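Nucleoporin GLE1 (Saccharomyces cerevisiae, PDB 6B4E) is a nucleoporin and mRNA export factor of the nuclear pore complex that binds inositol hexakisphosphate and acts as an enzyme activator. Local coordinates at residues Y172-I185 / N225-A238. Numbering follows the deposited sequence.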
loop_
_atom_site.group_PDB
_atom_site.type_symbol
_atom_site.label_atom_id
_atom_site.label_comp_id
_atom_site.label_asym_id
_atom_site.label_seq_id
_atom_site.Cartn_x
_atom_site.Cartn_y
_atom_site.Cartn_z
ATOM N N TYR A 172 -1.034 -5.498 -15.139
ATOM C CA TYR A 172 -0.844 -5.932 -13.762
ATOM C C TYR A 172 0.165 -5.053 -13.044
ATOM O O TYR A 172 -0.079 -4.589 -11.921
ATOM C CB TYR A 172 -0.393 -7.388 -13.754
ATOM C CG TYR A 172 -0.027 -7.924 -12.395
ATOM C CD1 TYR A 172 -1.001 -8.301 -11.475
ATOM C CD2 TYR A 172 1.305 -8.080 -12.033
ATOM C CE1 TYR A 172 -0.642 -8.807 -10.214
ATOM C CE2 TYR A 172 1.665 -8.598 -10.800
ATOM C CZ TYR A 172 0.698 -8.950 -9.894
ATOM O OH TYR A 172 1.107 -9.445 -8.675
ATOM N N ASP A 173 1.321 -4.832 -13.662
ATOM C CA ASP A 173 2.368 -4.063 -12.998
ATOM C C ASP A 173 1.894 -2.656 -12.674
ATOM O O ASP A 173 2.155 -2.144 -11.581
ATOM C CB ASP A 173 3.630 -4.008 -13.863
ATOM C CG ASP A 173 4.390 -5.332 -13.881
ATOM O OD1 ASP A 173 5.229 -5.514 -14.787
ATOM O OD2 ASP A 173 4.136 -6.186 -13.018
ATOM N N GLU A 174 1.205 -2.009 -13.615
ATOM C CA GLU A 174 0.818 -0.620 -13.395
ATOM C C GLU A 174 -0.278 -0.513 -12.347
ATOM O O GLU A 174 -0.264 0.428 -11.539
ATOM C CB GLU A 174 0.422 0.032 -14.710
ATOM C CG GLU A 174 1.637 0.275 -15.630
ATOM C CD GLU A 174 1.335 1.111 -16.868
ATOM O OE1 GLU A 174 0.154 1.426 -17.115
ATOM O OE2 GLU A 174 2.289 1.456 -17.599
ATOM N N ARG A 175 -1.183 -1.495 -12.292
ATOM C CA ARG A 175 -2.144 -1.568 -11.192
ATOM C C ARG A 175 -1.444 -1.737 -9.842
ATOM O O ARG A 175 -1.784 -1.060 -8.861
ATOM C CB ARG A 175 -3.130 -2.722 -11.412
ATOM C CG ARG A 175 -4.095 -2.522 -12.533
ATOM C CD ARG A 175 -5.261 -3.509 -12.468
ATOM N NE ARG A 175 -4.849 -4.917 -12.389
ATOM C CZ ARG A 175 -4.867 -5.666 -11.283
ATOM N NH1 ARG A 175 -5.277 -5.162 -10.124
ATOM N NH2 ARG A 175 -4.482 -6.937 -11.326
ATOM N N MET A 176 -0.477 -2.658 -9.758
ATOM C CA MET A 176 0.195 -2.867 -8.482
ATOM C C MET A 176 0.928 -1.599 -8.055
ATOM O O MET A 176 0.912 -1.227 -6.874
ATOM C CB MET A 176 1.177 -4.042 -8.561
ATOM C CG MET A 176 0.546 -5.394 -8.848
ATOM S SD MET A 176 -0.680 -5.907 -7.633
ATOM C CE MET A 176 -2.176 -5.504 -8.537
ATOM N N GLY A 177 1.567 -0.919 -9.007
ATOM C CA GLY A 177 2.323 0.273 -8.658
ATOM C C GLY A 177 1.427 1.385 -8.156
ATOM O O GLY A 177 1.759 2.074 -7.184
ATOM N N GLY A 178 0.251 1.530 -8.769
ATOM C CA GLY A 178 -0.675 2.558 -8.330
ATOM C C GLY A 178 -1.197 2.289 -6.931
ATOM O O GLY A 178 -1.251 3.194 -6.090
ATOM N N ILE A 179 -1.574 1.036 -6.652
ATOM C CA ILE A 179 -2.052 0.703 -5.308
ATOM C C ILE A 179 -0.958 0.935 -4.282
ATOM O O ILE A 179 -1.177 1.557 -3.232
ATOM C CB ILE A 179 -2.552 -0.749 -5.247
ATOM C CG1 ILE A 179 -3.711 -0.955 -6.195
ATOM C CG2 ILE A 179 -2.993 -1.071 -3.811
ATOM C CD1 ILE A 179 -4.103 -2.417 -6.349
ATOM N N LEU A 180 0.237 0.428 -4.552
ATOM C CA LEU A 180 1.289 0.589 -3.564
ATOM C C LEU A 180 1.673 2.052 -3.376
ATOM O O LEU A 180 1.977 2.456 -2.249
ATOM C CB LEU A 180 2.503 -0.252 -3.932
ATOM C CG LEU A 180 3.165 -0.654 -2.625
ATOM C CD1 LEU A 180 3.372 -2.126 -2.518
ATOM C CD2 LEU A 180 4.442 0.082 -2.517
ATOM N N SER A 181 1.635 2.852 -4.453
ATOM C CA SER A 181 1.831 4.302 -4.379
ATOM C C SER A 181 0.944 4.927 -3.322
ATOM O O SER A 181 1.378 5.772 -2.530
ATOM C CB SER A 181 1.483 4.957 -5.716
ATOM O OG SER A 181 2.542 4.910 -6.631
ATOM N N LEU A 182 -0.331 4.569 -3.347
ATOM C CA LEU A 182 -1.260 5.119 -2.379
ATOM C C LEU A 182 -0.894 4.693 -0.962
ATOM O O LEU A 182 -0.881 5.518 -0.041
ATOM C CB LEU A 182 -2.677 4.678 -2.719
ATOM C CG LEU A 182 -3.719 5.100 -1.682
ATOM C CD1 LEU A 182 -3.864 6.617 -1.645
ATOM C CD2 LEU A 182 -5.081 4.427 -1.921
ATOM N N PHE A 183 -0.603 3.408 -0.762
ATOM C CA PHE A 183 -0.260 2.942 0.578
ATOM C C PHE A 183 1.031 3.589 1.054
ATOM O O PHE A 183 1.136 4.015 2.209
ATOM C CB PHE A 183 -0.137 1.420 0.585
ATOM C CG PHE A 183 0.120 0.830 1.953
ATOM C CD1 PHE A 183 -0.872 0.822 2.906
ATOM C CD2 PHE A 183 1.352 0.275 2.261
ATOM C CE1 PHE A 183 -0.640 0.273 4.161
ATOM C CE2 PHE A 183 1.589 -0.277 3.503
ATOM C CZ PHE A 183 0.591 -0.275 4.454
ATOM N N ALA A 184 2.007 3.699 0.162
ATOM C CA ALA A 184 3.265 4.350 0.495
ATOM C C ALA A 184 3.039 5.755 1.043
ATOM O O ALA A 184 3.584 6.113 2.096
ATOM C CB ALA A 184 4.168 4.384 -0.735
ATOM N N ILE A 185 2.273 6.571 0.312
ATOM C CA ILE A 185 1.904 7.914 0.769
ATOM C C ILE A 185 1.358 7.858 2.188
ATOM O O ILE A 185 1.765 8.630 3.067
ATOM C CB ILE A 185 0.867 8.536 -0.190
ATOM C CG1 ILE A 185 1.511 8.925 -1.532
ATOM C CG2 ILE A 185 0.148 9.736 0.453
ATOM C CD1 ILE A 185 2.475 10.102 -1.480
ATOM N N ASN A 225 9.499 -8.736 -12.100
ATOM C CA ASN A 225 9.561 -7.316 -12.420
ATOM C C ASN A 225 8.679 -6.498 -11.490
ATOM O O ASN A 225 9.016 -5.350 -11.169
ATOM C CB ASN A 225 9.150 -7.083 -13.869
ATOM C CG ASN A 225 9.192 -5.617 -14.255
ATOM O OD1 ASN A 225 10.229 -4.960 -14.157
ATOM N ND2 ASN A 225 8.067 -5.102 -14.720
ATOM N N THR A 226 7.552 -7.075 -11.047
ATOM C CA THR A 226 6.571 -6.321 -10.266
ATOM C C THR A 226 7.152 -5.846 -8.941
ATOM O O THR A 226 6.799 -4.767 -8.455
ATOM C CB THR A 226 5.328 -7.171 -10.005
ATOM O OG1 THR A 226 4.945 -7.878 -11.204
ATOM C CG2 THR A 226 4.192 -6.297 -9.552
ATOM N N HIS A 227 8.013 -6.648 -8.317
ATOM C CA HIS A 227 8.654 -6.189 -7.086
ATOM C C HIS A 227 9.406 -4.889 -7.324
ATOM O O HIS A 227 9.376 -3.973 -6.487
ATOM C CB HIS A 227 9.613 -7.246 -6.555
ATOM C CG HIS A 227 8.928 -8.477 -6.065
ATOM N ND1 HIS A 227 8.654 -9.551 -6.887
ATOM C CD2 HIS A 227 8.443 -8.802 -4.844
ATOM C CE1 HIS A 227 8.043 -10.491 -6.188
ATOM N NE2 HIS A 227 7.908 -10.063 -4.945
ATOM N N PHE A 228 10.091 -4.792 -8.454
ATOM C CA PHE A 228 10.844 -3.589 -8.747
ATOM C C PHE A 228 9.917 -2.439 -9.084
ATOM O O PHE A 228 10.187 -1.291 -8.715
ATOM C CB PHE A 228 11.827 -3.841 -9.891
ATOM C CG PHE A 228 12.954 -4.781 -9.527
ATOM C CD1 PHE A 228 14.030 -4.341 -8.781
ATOM C CD2 PHE A 228 12.922 -6.105 -9.919
ATOM C CE1 PHE A 228 15.054 -5.199 -8.443
ATOM C CE2 PHE A 228 13.949 -6.967 -9.591
ATOM C CZ PHE A 228 15.021 -6.506 -8.851
ATOM N N VAL A 229 8.828 -2.731 -9.801
ATOM C CA VAL A 229 7.843 -1.705 -10.107
ATOM C C VAL A 229 7.286 -1.098 -8.824
ATOM O O VAL A 229 7.233 0.126 -8.683
ATOM C CB VAL A 229 6.721 -2.277 -10.995
ATOM C CG1 VAL A 229 5.606 -1.246 -11.174
ATOM C CG2 VAL A 229 7.276 -2.655 -12.350
ATOM N N ILE A 230 6.814 -1.930 -7.893
ATOM C CA ILE A 230 6.180 -1.353 -6.715
ATOM C C ILE A 230 7.216 -0.637 -5.856
ATOM O O ILE A 230 6.888 0.352 -5.191
ATOM C CB ILE A 230 5.392 -2.405 -5.913
ATOM C CG1 ILE A 230 6.302 -3.477 -5.323
ATOM C CG2 ILE A 230 4.291 -3.027 -6.793
ATOM C CD1 ILE A 230 6.787 -3.146 -3.910
ATOM N N LEU A 231 8.475 -1.100 -5.856
ATOM C CA LEU A 231 9.511 -0.393 -5.105
ATOM C C LEU A 231 9.792 0.977 -5.709
ATOM O O LEU A 231 10.074 1.937 -4.984
ATOM C CB LEU A 231 10.799 -1.228 -5.045
ATOM C CG LEU A 231 10.789 -2.451 -4.114
ATOM C CD1 LEU A 231 12.072 -3.260 -4.245
ATOM C CD2 LEU A 231 10.584 -2.025 -2.678
ATOM N N GLY A 232 9.729 1.092 -7.031
ATOM C CA GLY A 232 9.908 2.395 -7.656
ATOM C C GLY A 232 8.725 3.311 -7.416
ATOM O O GLY A 232 8.894 4.506 -7.164
ATOM N N SER A 233 7.500 2.764 -7.490
ATOM C CA SER A 233 6.337 3.554 -7.120
ATOM C C SER A 233 6.428 4.000 -5.668
ATOM O O SER A 233 6.083 5.145 -5.334
ATOM C CB SER A 233 5.064 2.735 -7.329
ATOM O OG SER A 233 4.928 2.427 -8.698
ATOM N N TRP A 234 6.823 3.075 -4.781
ATOM C CA TRP A 234 7.037 3.404 -3.377
ATOM C C TRP A 234 8.049 4.533 -3.231
ATOM O O TRP A 234 7.823 5.500 -2.492
ATOM C CB TRP A 234 7.514 2.166 -2.614
ATOM C CG TRP A 234 7.896 2.513 -1.211
ATOM C CD1 TRP A 234 7.081 2.523 -0.117
ATOM C CD2 TRP A 234 9.180 2.960 -0.759
ATOM N NE1 TRP A 234 7.776 2.946 0.984
ATOM C CE2 TRP A 234 9.063 3.223 0.621
ATOM C CE3 TRP A 234 10.411 3.164 -1.385
ATOM C CZ2 TRP A 234 10.133 3.661 1.385
ATOM C CZ3 TRP A 234 11.478 3.608 -0.618
ATOM C CH2 TRP A 234 11.321 3.862 0.733
ATOM N N TRP A 235 9.180 4.416 -3.930
ATOM C CA TRP A 235 10.266 5.391 -3.829
ATOM C C TRP A 235 9.800 6.796 -4.191
ATOM O O TRP A 235 10.035 7.750 -3.441
ATOM C CB TRP A 235 11.400 4.948 -4.746
ATOM C CG TRP A 235 12.725 5.673 -4.662
ATOM C CD1 TRP A 235 12.981 6.986 -4.931
ATOM C CD2 TRP A 235 13.980 5.075 -4.349
ATOM N NE1 TRP A 235 14.334 7.245 -4.799
ATOM C CE2 TRP A 235 14.963 6.080 -4.432
ATOM C CE3 TRP A 235 14.365 3.780 -3.989
ATOM C CZ2 TRP A 235 16.312 5.823 -4.197
ATOM C CZ3 TRP A 235 15.703 3.531 -3.741
ATOM C CH2 TRP A 235 16.661 4.545 -3.845
ATOM N N ASP A 236 9.133 6.934 -5.338
ATOM C CA ASP A 236 8.638 8.236 -5.773
ATOM C C ASP A 236 7.669 8.834 -4.764
ATOM O O ASP A 236 7.568 10.062 -4.658
ATOM C CB ASP A 236 7.948 8.121 -7.141
ATOM C CG ASP A 236 8.924 8.029 -8.303
ATOM O OD1 ASP A 236 8.588 7.339 -9.283
ATOM O OD2 ASP A 236 9.989 8.665 -8.262
ATOM N N ALA A 237 6.929 7.988 -4.040
ATOM C CA ALA A 237 5.946 8.432 -3.063
ATOM C C ALA A 237 6.510 8.712 -1.670
ATOM O O ALA A 237 5.915 9.511 -0.936
ATOM C CB ALA A 237 4.846 7.374 -2.900
ATOM N N ALA A 238 7.616 8.057 -1.261
ATOM C CA ALA A 238 7.966 8.056 0.157
ATOM C C ALA A 238 9.456 8.015 0.467
ATOM O O ALA A 238 9.801 8.088 1.648
ATOM C CB ALA A 238 7.278 6.866 0.844
HETATM O O HOH W 1 4.569 6.599 -7.215
HETATM O O HOH W 2 3.639 4.659 -9.863
#
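Asp173 accepts two hydrogen bonds, from Thr226 and Asn225. Thr226 OG1 donates to Asp173 OD2 at 2.6 Å, nearly along the C-O axis, whereas Asn225 ND2 reaches Asp173 OD1 at 2.9 Å from above the carboxylate plane, with carboxylate and amide planes 62° apart. Asn225 also holds Gly272 N through its OD1, which fixes the turn of the amide. With alanine in place of Asp173, the Thr226 hydroxyl and Asn225 ND2 are likely to lose their shared acceptor. Beside the carboxylate, Thr226 OG1 lies at the ring edge of Tyr172. Packing is tightest at Gly177, where the missing side chain lets the CA atoms of Gly177 and Ile230 come within 4.6 Å; a CB there would run into Ser233 OG. Segments 172-185 and 225-238 run in the same general direction, axes 8.2 Å apart and crossing at -35°, in the all-helical C-terminal part of Gle1. On the buried flank Leu180 CD1 meets Ile230 CD1 at 3.8 Å, and Ala184 CB sits 3.5 Å from Trp234 CD1; Leu212 of helix 206-216 touches the Trp234 side chain, whose NE1 bonds Ser208 OG. The other flank is wet: one water donates to both Ser181 OG and Ser233 O, and a second bonds Ser233 OG while giving Ser181 OG a weak bond. Ser181 OG, anti to its carbonyl carbon (chi1 -83°), turns back to donate to Gly177 O.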